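Local atomic coordinates of aldo-keto reductase AKR2E4 (PDB entry 3WCZ), a protein that reduces 3-dehydroecdysone and, less actively, phenylglyoxal and isatin with NADPH as cosubstrate, and may help to regulate molting in the silkworm. Residues K87-K92 against I119-A124; P127-D132 against S298-Y303; V3-I8 against D271-Q276. All coordinates share one frame; numbering follows the deposited sequence.

Interaction 1 of 3, residues K87-K92 against I119-A124; sequences KLWNDK and IHFPIA. With NAP (NADP nicotinamide-adenine-dinucleotide phosphate), chain B.
At the nicotinamide end of the NADP pocket, Lys87 and Trp89 enclose the imidazole of His120, at the C-terminal ends of the neighbouring parallel strands 83-88 and 114-119. Lys87 CD sits over one face, 3.6 Å from the His120 ring centroid and 5° off its normal: a CH-pi contact. On the opposite face the edge of Trp89 points in, an edge-to-face pair with planes at 83°. Trp89 CG lies anti to its own backbone N (chi1 -171°), a torsion that brings the ring back although its CB leaves the other segment. The imidazole rim faces polar atoms: His120 NE2 lies 3.4 Å from NAP N7N, and ND1 is hydrogen-bonded at 2.9 Å to a water that donates to Lys87 O. At the root of the side chain, His120 N bonds Leu88 O at 3.1 Å, in the carbonyl plane. Farther along, Asn90 OD1 approaches Phe121 CB to 3.4 Å, the amide nearly perpendicular to the phenyl ring. Lys87 NZ itself forms a salt bridge with Asp53 and a hydrogen bond with Tyr58, the proton donor by similarity, consistent with the Asp-Tyr-Lys-His tetrad of the aldo-keto reductase TIM barrel.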
loop_
_atom_site.group_PDB
_atom_site.type_symbol
_atom_site.label_atom_id
_atom_site.label_comp_id
_atom_site.label_asym_id
_atom_site.label_seq_id
_atom_site.Cartn_x
_atom_site.Cartn_y
_atom_site.Cartn_z
ATOM N N LYS A 87 2.341 0.128 9.332
ATOM C CA LYS A 87 1.111 0.856 9.641
ATOM C C LYS A 87 0.708 0.676 11.095
ATOM O O LYS A 87 0.799 -0.428 11.667
ATOM C CB LYS A 87 -0.041 0.403 8.724
ATOM C CG LYS A 87 0.334 0.224 7.264
ATOM C CD LYS A 87 -0.868 0.028 6.366
ATOM C CE LYS A 87 -0.501 -0.310 4.948
ATOM N NZ LYS A 87 -0.060 -1.707 4.776
ATOM N N LEU A 88 0.222 1.783 11.650
ATOM C CA LEU A 88 -0.302 1.892 13.014
ATOM C C LEU A 88 -1.736 1.410 13.017
ATOM O O LEU A 88 -2.572 1.935 12.277
ATOM C CB LEU A 88 -0.298 3.379 13.377
ATOM C CG LEU A 88 -0.866 3.731 14.753
ATOM C CD1 LEU A 88 0.136 3.415 15.880
ATOM C CD2 LEU A 88 -1.309 5.197 14.756
ATOM N N TRP A 89 -2.047 0.423 13.862
ATOM C CA TRP A 89 -3.390 -0.118 13.897
ATOM C C TRP A 89 -4.374 0.764 14.689
ATOM O O TRP A 89 -3.968 1.671 15.434
ATOM C CB TRP A 89 -3.397 -1.597 14.356
ATOM C CG TRP A 89 -4.755 -2.231 14.194
ATOM C CD1 TRP A 89 -5.539 -2.782 15.191
ATOM C CD2 TRP A 89 -5.519 -2.318 12.993
ATOM N NE1 TRP A 89 -6.730 -3.187 14.660
ATOM C CE2 TRP A 89 -6.748 -2.920 13.317
ATOM C CE3 TRP A 89 -5.287 -1.936 11.667
ATOM C CZ2 TRP A 89 -7.736 -3.156 12.362
ATOM C CZ3 TRP A 89 -6.263 -2.152 10.730
ATOM C CH2 TRP A 89 -7.471 -2.763 11.076
ATOM N N ASN A 90 -5.661 0.493 14.496
ATOM C CA ASN A 90 -6.752 1.340 14.949
ATOM C C ASN A 90 -6.877 1.457 16.470
ATOM O O ASN A 90 -7.519 2.391 16.949
ATOM C CB ASN A 90 -8.076 0.810 14.422
ATOM C CG ASN A 90 -8.152 0.780 12.912
ATOM O OD1 ASN A 90 -7.321 1.340 12.187
ATOM N ND2 ASN A 90 -9.173 0.067 12.417
ATOM N N ASP A 91 -6.303 0.518 17.210
ATOM C CA ASP A 91 -6.375 0.550 18.682
ATOM C C ASP A 91 -5.203 1.280 19.323
ATOM O O ASP A 91 -5.029 1.252 20.539
ATOM C CB ASP A 91 -6.522 -0.860 19.279
ATOM C CG ASP A 91 -5.331 -1.760 19.016
ATOM O OD1 ASP A 91 -4.513 -1.493 18.118
ATOM O OD2 ASP A 91 -5.232 -2.802 19.717
ATOM N N LYS A 92 -4.402 1.957 18.510
ATOM C CA LYS A 92 -3.231 2.672 18.985
ATOM C C LYS A 92 -3.259 4.141 18.576
ATOM O O LYS A 92 -2.212 4.738 18.265
ATOM C CB LYS A 92 -1.924 2.038 18.481
ATOM C CG LYS A 92 -1.732 0.559 18.863
ATOM C CD LYS A 92 -1.664 0.311 20.354
ATOM C CE LYS A 92 -1.464 -1.179 20.621
ATOM N NZ LYS A 92 -1.316 -1.468 22.037
ATOM N N ILE A 119 -0.844 5.885 9.301
ATOM C CA ILE A 119 -2.039 5.619 10.078
ATOM C C ILE A 119 -2.915 4.704 9.211
ATOM O O ILE A 119 -3.304 5.096 8.102
ATOM C CB ILE A 119 -2.814 6.909 10.413
ATOM C CG1 ILE A 119 -1.929 7.909 11.164
ATOM C CG2 ILE A 119 -4.072 6.553 11.216
ATOM C CD1 ILE A 119 -2.706 9.156 11.598
ATOM N N HIS A 120 -3.235 3.500 9.673
ATOM C CA HIS A 120 -3.859 2.489 8.808
ATOM C C HIS A 120 -5.281 2.872 8.389
ATOM O O HIS A 120 -5.669 2.676 7.242
ATOM C CB HIS A 120 -3.829 1.123 9.534
ATOM C CG HIS A 120 -3.924 -0.064 8.626
ATOM N ND1 HIS A 120 -3.279 -1.250 8.896
ATOM C CD2 HIS A 120 -4.610 -0.255 7.471
ATOM C CE1 HIS A 120 -3.565 -2.123 7.937
ATOM N NE2 HIS A 120 -4.353 -1.537 7.053
ATOM N N PHE A 121 -6.056 3.417 9.333
ATOM C CA PHE A 121 -7.383 3.977 9.069
ATOM C C PHE A 121 -7.585 5.216 9.935
ATOM O O PHE A 121 -6.980 5.334 11.025
ATOM C CB PHE A 121 -8.518 2.998 9.444
ATOM C CG PHE A 121 -8.669 1.833 8.515
ATOM C CD1 PHE A 121 -7.962 0.678 8.749
ATOM C CD2 PHE A 121 -9.553 1.882 7.453
ATOM C CE1 PHE A 121 -8.096 -0.425 7.896
ATOM C CE2 PHE A 121 -9.679 0.808 6.568
ATOM C CZ PHE A 121 -8.959 -0.350 6.805
ATOM N N PRO A 122 -8.531 6.081 9.545
ATOM C CA PRO A 122 -8.812 7.265 10.380
ATOM C C PRO A 122 -9.691 6.929 11.586
ATOM O O PRO A 122 -9.890 7.799 12.424
ATOM C CB PRO A 122 -9.529 8.227 9.419
ATOM C CG PRO A 122 -10.152 7.335 8.363
ATOM C CD PRO A 122 -9.189 6.157 8.229
ATOM N N ILE A 123 -10.219 5.724 11.646
ATOM C CA ILE A 123 -11.056 5.234 12.729
ATOM C C ILE A 123 -10.181 4.802 13.888
ATOM O O ILE A 123 -9.120 4.214 13.708
ATOM C CB ILE A 123 -11.880 4.009 12.249
ATOM C CG1 ILE A 123 -12.758 4.398 11.053
ATOM C CG2 ILE A 123 -12.714 3.440 13.349
ATOM C CD1 ILE A 123 -13.259 3.182 10.272
ATOM N N ALA A 124 -10.665 5.075 15.102
ATOM C CA ALA A 124 -10.026 4.613 16.341
ATOM C C ALA A 124 -10.950 3.583 16.981
ATOM O O ALA A 124 -12.166 3.783 17.033
ATOM C CB ALA A 124 -9.786 5.752 17.282
HETATM P PA NAP B . -3.646 -7.823 -4.753
HETATM O O1A NAP B . -2.215 -7.503 -4.883
HETATM O O2A NAP B . -4.705 -6.921 -5.163
HETATM O O5B NAP B . -4.008 -9.243 -5.292
HETATM C C5B NAP B . -3.260 -10.366 -4.937
HETATM C C4B NAP B . -3.692 -11.646 -5.637
HETATM O O4B NAP B . -3.324 -11.579 -7.028
HETATM C C3B NAP B . -3.141 -12.911 -5.099
HETATM O O3B NAP B . -4.162 -13.876 -5.185
HETATM C C2B NAP B . -2.036 -13.196 -5.997
HETATM O O2B NAP B . -1.676 -14.561 -6.064
HETATM C C1B NAP B . -2.531 -12.701 -7.330
HETATM N N9A NAP B . -1.531 -12.242 -8.272
HETATM C C8A NAP B . -0.445 -11.501 -7.967
HETATM N N7A NAP B . 0.210 -11.141 -9.052
HETATM C C5A NAP B . -0.458 -11.668 -10.126
HETATM C C6A NAP B . -0.245 -11.628 -11.507
HETATM N N6A NAP B . 0.839 -10.990 -12.117
HETATM N N1A NAP B . -1.138 -12.280 -12.273
HETATM C C2A NAP B . -2.181 -12.910 -11.734
HETATM N N3A NAP B . -2.425 -12.961 -10.414
HETATM C C4A NAP B . -1.561 -12.322 -9.610
HETATM O O3 NAP B . -3.867 -8.164 -3.185
HETATM P PN NAP B . -4.197 -7.413 -1.819
HETATM O O1N NAP B . -3.481 -8.192 -0.778
HETATM O O2N NAP B . -5.674 -7.258 -1.727
HETATM O O5D NAP B . -3.592 -5.948 -1.933
HETATM C C5D NAP B . -2.227 -5.747 -2.092
HETATM C C4D NAP B . -1.494 -5.175 -0.872
HETATM O O4D NAP B . -1.960 -3.876 -0.553
HETATM C C3D NAP B . -1.695 -5.937 0.398
HETATM O O3D NAP B . -1.015 -7.176 0.408
HETATM C C2D NAP B . -1.261 -4.975 1.387
HETATM O O2D NAP B . 0.134 -4.858 1.393
HETATM C C1D NAP B . -1.913 -3.712 0.869
HETATM N N1N NAP B . -3.259 -3.371 1.343
HETATM C C2N NAP B . -3.433 -2.350 2.202
HETATM C C3N NAP B . -4.694 -2.021 2.631
HETATM C C7N NAP B . -4.805 -0.853 3.537
HETATM O O7N NAP B . -3.930 0.044 3.592
HETATM N N7N NAP B . -5.972 -0.726 4.203
HETATM C C4N NAP B . -5.817 -2.778 2.249
HETATM C C5N NAP B . -5.632 -3.829 1.341
HETATM C C6N NAP B . -4.334 -4.085 0.916
HETATM P P2B NAP B . -0.182 -15.074 -5.791
HETATM O O1X NAP B . -0.313 -16.606 -5.894
HETATM O O2X NAP B . 0.676 -14.557 -6.861
HETATM O O3X NAP B . 0.204 -14.609 -4.409
HETATM O O HOH W 1 -1.778 -2.119 11.206
HETATM O O HOH W 2 -5.115 2.900 12.246
#

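Interaction 2 of 3, residues P127-D132 against S298-Y303; sequences PDDSPD and SDWKDY
The phenol ring of Tyr303 is enclosed between Pro131 and Trp300, with the carbonyl of Asp129 at its edge. Pro131 CB lies over the middle of one face, 3.6 Å from the Tyr303 ring centroid and 8° off its normal, which meets the geometry of a CH-pi contact. Against the opposite face comes Trp300 CD1, 3.6 Å above the plane and displaced toward the rim. At the edge, in the ring plane, Tyr303 OH donates to Asp129 O at 2.6 Å; the C=O...donor angle of 157° and the position of the hydroxyl in the carbonyl plane show a well-directed bond. The hydroxyl bond probably sets how far the ring reaches, and Pro131 and Trp300 on its two faces probably limit its tilt. Tyr303 CG stands anti to the carbonyl carbon (chi1 -74°), and from there the ring reaches across to Pro131, the two side chains crossing at about a right angle. The contact joins the short antiparallel hairpin of strands 124-125 and 131-132 to the chain that follows helix 279-286, the C-terminal loop which in aldo-keto reductases commonly borders the substrate pocket. On the hairpin side, Asp128 forms an Asx turn: its OD1 accepts from Ser130 N at 2.9 Å, from above the carboxylate plane, and on its syn side from Ser130 OG at 2.7 Å. On the other side, a type I turn from Trp300 to Tyr303 is closed by Tyr303 N bonding Trp300 O at 2.9 Å. Trp300 also meets the hairpin directly, Asp129 OD1 lying obliquely to the indole, 3.7 Å from Trp300 CZ2. Inward, the indole packs edge-to-face with Phe121 and touches Asn90 and Ile123, while Tyr303 touches Ile123 and Thr125.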
loop_
_atom_site.group_PDB
_atom_site.type_symbol
_atom_site.label_atom_id
_atom_site.label_comp_id
_atom_site.label_asym_id
_atom_site.label_seq_id
_atom_site.Cartn_x
_atom_site.Cartn_y
_atom_site.Cartn_z
ATOM N N PRO A 127 -9.311 -2.216 21.847
ATOM C CA PRO A 127 -8.651 -3.418 21.341
ATOM C C PRO A 127 -9.630 -4.519 20.922
ATOM O O PRO A 127 -9.243 -5.426 20.167
ATOM C CB PRO A 127 -7.793 -3.861 22.526
ATOM C CG PRO A 127 -7.538 -2.622 23.296
ATOM C CD PRO A 127 -8.789 -1.793 23.150
ATOM N N ASP A 128 -10.874 -4.430 21.391
ATOM C CA ASP A 128 -11.916 -5.386 21.005
ATOM C C ASP A 128 -12.719 -4.958 19.777
ATOM O O ASP A 128 -13.764 -5.542 19.484
ATOM C CB ASP A 128 -12.867 -5.647 22.176
ATOM C CG ASP A 128 -13.583 -4.399 22.648
ATOM O OD1 ASP A 128 -13.426 -3.342 22.010
ATOM O OD2 ASP A 128 -14.316 -4.465 23.659
ATOM N N ASP A 129 -12.226 -3.947 19.064
ATOM C CA ASP A 129 -12.863 -3.462 17.840
ATOM C C ASP A 129 -14.111 -2.638 18.136
ATOM O O ASP A 129 -14.805 -2.205 17.211
ATOM C CB ASP A 129 -13.210 -4.628 16.896
ATOM C CG ASP A 129 -12.330 -4.659 15.652
ATOM O OD1 ASP A 129 -11.899 -3.577 15.194
ATOM O OD2 ASP A 129 -12.074 -5.771 15.129
ATOM N N SER A 130 -14.387 -2.405 19.410
ATOM C CA SER A 130 -15.432 -1.456 19.763
ATOM C C SER A 130 -14.989 -0.018 19.437
ATOM O O SER A 130 -13.806 0.339 19.507
ATOM C CB SER A 130 -15.896 -1.594 21.224
ATOM O OG SER A 130 -14.936 -1.155 22.158
ATOM N N PRO A 131 -15.947 0.808 19.049
ATOM C CA PRO A 131 -15.613 2.140 18.529
ATOM C C PRO A 131 -15.019 3.038 19.597
ATOM O O PRO A 131 -15.366 2.961 20.781
ATOM C CB PRO A 131 -16.972 2.695 18.093
ATOM C CG PRO A 131 -17.962 1.941 18.973
ATOM C CD PRO A 131 -17.398 0.558 19.037
ATOM N N ASP A 132 -14.085 3.886 19.184
ATOM C CA ASP A 132 -13.592 4.952 20.026
ATOM C C ASP A 132 -13.709 6.239 19.180
ATOM O O ASP A 132 -14.091 6.176 17.979
ATOM C CB ASP A 132 -12.164 4.642 20.488
ATOM C CG ASP A 132 -11.760 5.392 21.741
ATOM O OD1 ASP A 132 -12.525 6.276 22.219
ATOM O OD2 ASP A 132 -10.657 5.108 22.267
ATOM N N SER A 298 -17.631 -2.098 6.008
ATOM C CA SER A 298 -18.931 -1.490 6.284
ATOM C C SER A 298 -19.489 -1.811 7.665
ATOM O O SER A 298 -20.375 -1.101 8.134
ATOM C CB SER A 298 -19.947 -1.857 5.194
ATOM O OG SER A 298 -20.049 -3.245 5.016
ATOM N N ASP A 299 -18.957 -2.816 8.350
ATOM C CA ASP A 299 -19.363 -3.032 9.743
ATOM C C ASP A 299 -19.015 -1.818 10.623
ATOM O O ASP A 299 -19.563 -1.674 11.720
ATOM C CB ASP A 299 -18.702 -4.269 10.359
ATOM C CG ASP A 299 -19.301 -5.580 9.872
ATOM O OD1 ASP A 299 -20.301 -5.567 9.141
ATOM O OD2 ASP A 299 -18.747 -6.635 10.245
ATOM N N TRP A 300 -18.095 -0.964 10.160
ATOM C CA TRP A 300 -17.634 0.204 10.904
ATOM C C TRP A 300 -18.334 1.497 10.458
ATOM O O TRP A 300 -17.915 2.579 10.853
ATOM C CB TRP A 300 -16.120 0.401 10.730
ATOM C CG TRP A 300 -15.227 -0.660 11.320
ATOM C CD1 TRP A 300 -15.528 -1.533 12.326
ATOM C CD2 TRP A 300 -13.867 -0.948 10.934
ATOM N NE1 TRP A 300 -14.446 -2.348 12.588
ATOM C CE2 TRP A 300 -13.420 -2.012 11.743
ATOM C CE3 TRP A 300 -12.996 -0.418 9.979
ATOM C CZ2 TRP A 300 -12.130 -2.532 11.639
ATOM C CZ3 TRP A 300 -11.725 -0.949 9.870
ATOM C CH2 TRP A 300 -11.310 -1.994 10.683
ATOM N N LYS A 301 -19.393 1.382 9.657
ATOM C CA LYS A 301 -20.012 2.526 9.024
ATOM C C LYS A 301 -20.463 3.605 9.998
ATOM O O LYS A 301 -20.447 4.798 9.652
ATOM C CB LYS A 301 -21.180 2.038 8.162
ATOM C CG LYS A 301 -21.721 3.055 7.187
ATOM C CD LYS A 301 -22.710 2.372 6.232
ATOM C CE LYS A 301 -22.152 2.253 4.825
ATOM N NZ LYS A 301 -23.168 1.702 3.883
ATOM N N ASP A 302 -20.865 3.207 11.209
ATOM C CA ASP A 302 -21.368 4.178 12.178
ATOM C C ASP A 302 -20.271 4.687 13.102
ATOM O O ASP A 302 -20.543 5.484 14.004
ATOM C CB ASP A 302 -22.522 3.621 13.027
ATOM C CG ASP A 302 -23.319 4.713 13.716
ATOM O OD1 ASP A 302 -23.711 5.663 13.014
ATOM O OD2 ASP A 302 -23.551 4.635 14.964
ATOM N N TYR A 303 -19.035 4.234 12.913
ATOM C CA TYR A 303 -17.934 4.678 13.768
ATOM C C TYR A 303 -17.503 6.094 13.428
ATOM O O TYR A 303 -17.492 6.488 12.244
ATOM C CB TYR A 303 -16.708 3.773 13.603
ATOM C CG TYR A 303 -16.800 2.397 14.253
ATOM C CD1 TYR A 303 -18.005 1.709 14.352
ATOM C CD2 TYR A 303 -15.659 1.785 14.747
ATOM C CE1 TYR A 303 -18.075 0.451 14.954
ATOM C CE2 TYR A 303 -15.711 0.530 15.336
ATOM C CZ TYR A 303 -16.921 -0.133 15.430
ATOM O OH TYR A 303 -16.949 -1.395 16.025
#

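Interaction 3 of 3, residues V3-I8 against D271-Q276; sequences VQAPCI and DLFDFQ
Asp271, which meets Val3 across the contact, helps to grip one polar atom, Lys239 NZ: the Asp271 carbonyl O accepts a hydrogen bond from it, and Asp274 OD1 makes a salt bridge with the same nitrogen. Leu272 O is held by Arg247 NH1, a further polar anchor of this loop. No hydrogen bond spans the two segments; the evidence for their association is apolar and centres on Phe273. Pro6 CD sits over the middle of the ring, 3.5 Å from the Phe273 centroid and 8° off its normal, a CH-pi contact. The opposite face receives Leu272 CB, 3.9 Å above the plane and offset toward the rim. Phe273 CG is anti to the carbonyl carbon (chi1 -55°), which carries the ring out to meet the proline from the opposite direction. Segment 3-8 leads into the antiparallel hairpin of strands 7-9 and 15-17, the N-terminal hairpin that in aldo-keto reductases caps the bottom of the barrel; segment 271-276 lies in the loop between helices 263-270 and 279-286. Ala5 CB approaches the ring obliquely, 4.0 Å from Phe273 CE2, and Val3 CG1 lies near the ring plane, 4.3 Å from Phe273 CD2. The other Val3 branch, CG2, reaches to 4.1 Å from Asp271 OD1. With an alanine in place of Phe273, Pro6 CD would probably lose the face it rests on, and a gap would open beside Ala5 CB and Val3 CG1. Val3 and Ala5 also rest on Ile270, and Pro6 on Ile18.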
loop_
_atom_site.group_PDB
_atom_site.type_symbol
_atom_site.label_atom_id
_atom_site.label_comp_id
_atom_site.label_asym_id
_atom_site.label_seq_id
_atom_site.Cartn_x
_atom_site.Cartn_y
_atom_site.Cartn_z
ATOM N N VAL A 3 14.902 -6.047 -12.023
ATOM C CA VAL A 3 14.380 -4.741 -12.430
ATOM C C VAL A 3 14.276 -3.842 -11.200
ATOM O O VAL A 3 13.569 -4.201 -10.254
ATOM C CB VAL A 3 12.975 -4.890 -13.072
ATOM C CG1 VAL A 3 12.354 -3.511 -13.394
ATOM C CG2 VAL A 3 13.040 -5.794 -14.324
ATOM N N GLN A 4 14.970 -2.699 -11.157
ATOM C CA GLN A 4 14.705 -1.767 -10.050
ATOM C C GLN A 4 13.707 -0.706 -10.490
ATOM O O GLN A 4 13.873 -0.014 -11.516
ATOM C CB GLN A 4 15.966 -1.154 -9.436
ATOM C CG GLN A 4 16.741 -2.108 -8.517
ATOM C CD GLN A 4 17.781 -1.388 -7.672
ATOM O OE1 GLN A 4 17.500 -0.347 -7.074
ATOM N NE2 GLN A 4 18.983 -1.944 -7.617
ATOM N N ALA A 5 12.622 -0.622 -9.743
ATOM C CA ALA A 5 11.620 0.375 -10.003
ATOM C C ALA A 5 12.237 1.741 -9.794
ATOM O O ALA A 5 13.082 1.939 -8.898
ATOM C CB ALA A 5 10.452 0.205 -9.087
ATOM N N PRO A 6 11.807 2.724 -10.589
ATOM C CA PRO A 6 12.160 4.116 -10.312
ATOM C C PRO A 6 11.501 4.604 -9.046
ATOM O O PRO A 6 10.631 3.923 -8.484
ATOM C CB PRO A 6 11.566 4.877 -11.495
ATOM C CG PRO A 6 10.893 3.934 -12.329
ATOM C CD PRO A 6 10.884 2.596 -11.730
ATOM N N CYS A 7 11.850 5.811 -8.625
ATOM C CA CYS A 7 11.206 6.418 -7.463
ATOM C C CYS A 7 10.305 7.655 -7.715
ATOM O O CYS A 7 10.424 8.343 -8.736
ATOM C CB CYS A 7 12.288 6.791 -6.482
ATOM S SG CYS A 7 13.149 5.391 -5.813
ATOM N N ILE A 8 9.383 7.916 -6.789
ATOM C CA ILE A 8 8.752 9.234 -6.657
ATOM C C ILE A 8 9.511 9.987 -5.519
ATOM O O ILE A 8 9.884 9.397 -4.487
ATOM C CB ILE A 8 7.239 9.104 -6.339
ATOM C CG1 ILE A 8 6.456 8.546 -7.543
ATOM C CG2 ILE A 8 6.663 10.450 -5.946
ATOM C CD1 ILE A 8 4.924 8.389 -7.349
ATOM N N ASP A 271 8.098 -5.632 -13.546
ATOM C CA ASP A 271 8.604 -5.434 -14.911
ATOM C C ASP A 271 7.649 -4.534 -15.712
ATOM O O ASP A 271 7.004 -4.986 -16.655
ATOM C CB ASP A 271 8.830 -6.793 -15.589
ATOM C CG ASP A 271 9.606 -6.698 -16.888
ATOM O OD1 ASP A 271 10.138 -5.617 -17.214
ATOM O OD2 ASP A 271 9.672 -7.739 -17.581
ATOM N N LEU A 272 7.587 -3.264 -15.332
ATOM C CA LEU A 272 6.569 -2.328 -15.812
ATOM C C LEU A 272 7.135 -1.117 -16.514
ATOM O O LEU A 272 6.389 -0.196 -16.811
ATOM C CB LEU A 272 5.727 -1.843 -14.596
ATOM C CG LEU A 272 5.175 -2.890 -13.639
ATOM C CD1 LEU A 272 4.460 -2.183 -12.496
ATOM C CD2 LEU A 272 4.238 -3.848 -14.319
ATOM N N PHE A 273 8.448 -1.102 -16.760
ATOM C CA PHE A 273 9.125 0.143 -17.135
ATOM C C PHE A 273 9.729 0.125 -18.527
ATOM O O PHE A 273 10.502 1.013 -18.873
ATOM C CB PHE A 273 10.103 0.541 -16.019
ATOM C CG PHE A 273 9.403 0.630 -14.705
ATOM C CD1 PHE A 273 8.556 1.697 -14.448
ATOM C CD2 PHE A 273 9.467 -0.407 -13.780
ATOM C CE1 PHE A 273 7.828 1.742 -13.303
ATOM C CE2 PHE A 273 8.722 -0.352 -12.605
ATOM C CZ PHE A 273 7.914 0.725 -12.381
ATOM N N ASP A 274 9.285 -0.830 -19.331
ATOM C CA ASP A 274 9.675 -0.895 -20.727
ATOM C C ASP A 274 8.469 -0.667 -21.655
ATOM O O ASP A 274 8.563 -0.894 -22.866
ATOM C CB ASP A 274 10.387 -2.232 -21.007
ATOM C CG ASP A 274 9.509 -3.443 -20.793
ATOM O OD1 ASP A 274 8.456 -3.326 -20.137
ATOM O OD2 ASP A 274 9.892 -4.561 -21.251
ATOM N N PHE A 275 7.364 -0.171 -21.110
ATOM C CA PHE A 275 6.184 0.187 -21.888
ATOM C C PHE A 275 5.355 1.149 -21.093
ATOM O O PHE A 275 5.596 1.338 -19.898
ATOM C CB PHE A 275 5.341 -1.050 -22.278
ATOM C CG PHE A 275 4.436 -1.575 -21.192
ATOM C CD1 PHE A 275 4.953 -2.191 -20.047
ATOM C CD2 PHE A 275 3.062 -1.487 -21.325
ATOM C CE1 PHE A 275 4.095 -2.702 -19.072
ATOM C CE2 PHE A 275 2.232 -2.021 -20.388
ATOM C CZ PHE A 275 2.747 -2.623 -19.259
ATOM N N GLN A 276 4.354 1.725 -21.721
ATOM C CA GLN A 276 3.392 2.556 -21.040
ATOM C C GLN A 276 2.087 2.539 -21.786
ATOM O O GLN A 276 2.034 2.227 -22.987
ATOM C CB GLN A 276 3.862 4.013 -20.938
ATOM C CG GLN A 276 3.829 4.743 -22.288
ATOM C CD GLN A 276 4.756 5.925 -22.321
ATOM O OE1 GLN A 276 5.930 5.783 -22.678
ATOM N NE2 GLN A 276 4.260 7.082 -21.914
#

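Interactions 1 and 2 form one continuous patch, their centres 12 Å apart. Trp300 provides two of the touches: its CH2 lies 3.4 Å from Asn90 ND2, and its CE3 3.6 Å from Ile123 CD1. Ile123 CG2 also packs 3.7 Å from Tyr303 CD2, and a probable hydrogen bond from Asp132 N to Ala124 O, 2.9 Å, adds a backbone tie. Interaction 1 touches the nicotinamide directly, whereas in interaction 2 the Trp300 side chain remains about 8 Å from NADP. A citrate, probably from the crystallisation liquor, lies about 4 Å from the His120 side chain and may mark the substrate pocket. Interaction 3 lies on the other side of the chain's centre, its nearest atoms about 16 Å from interaction 1 and 26 Å from interaction 2.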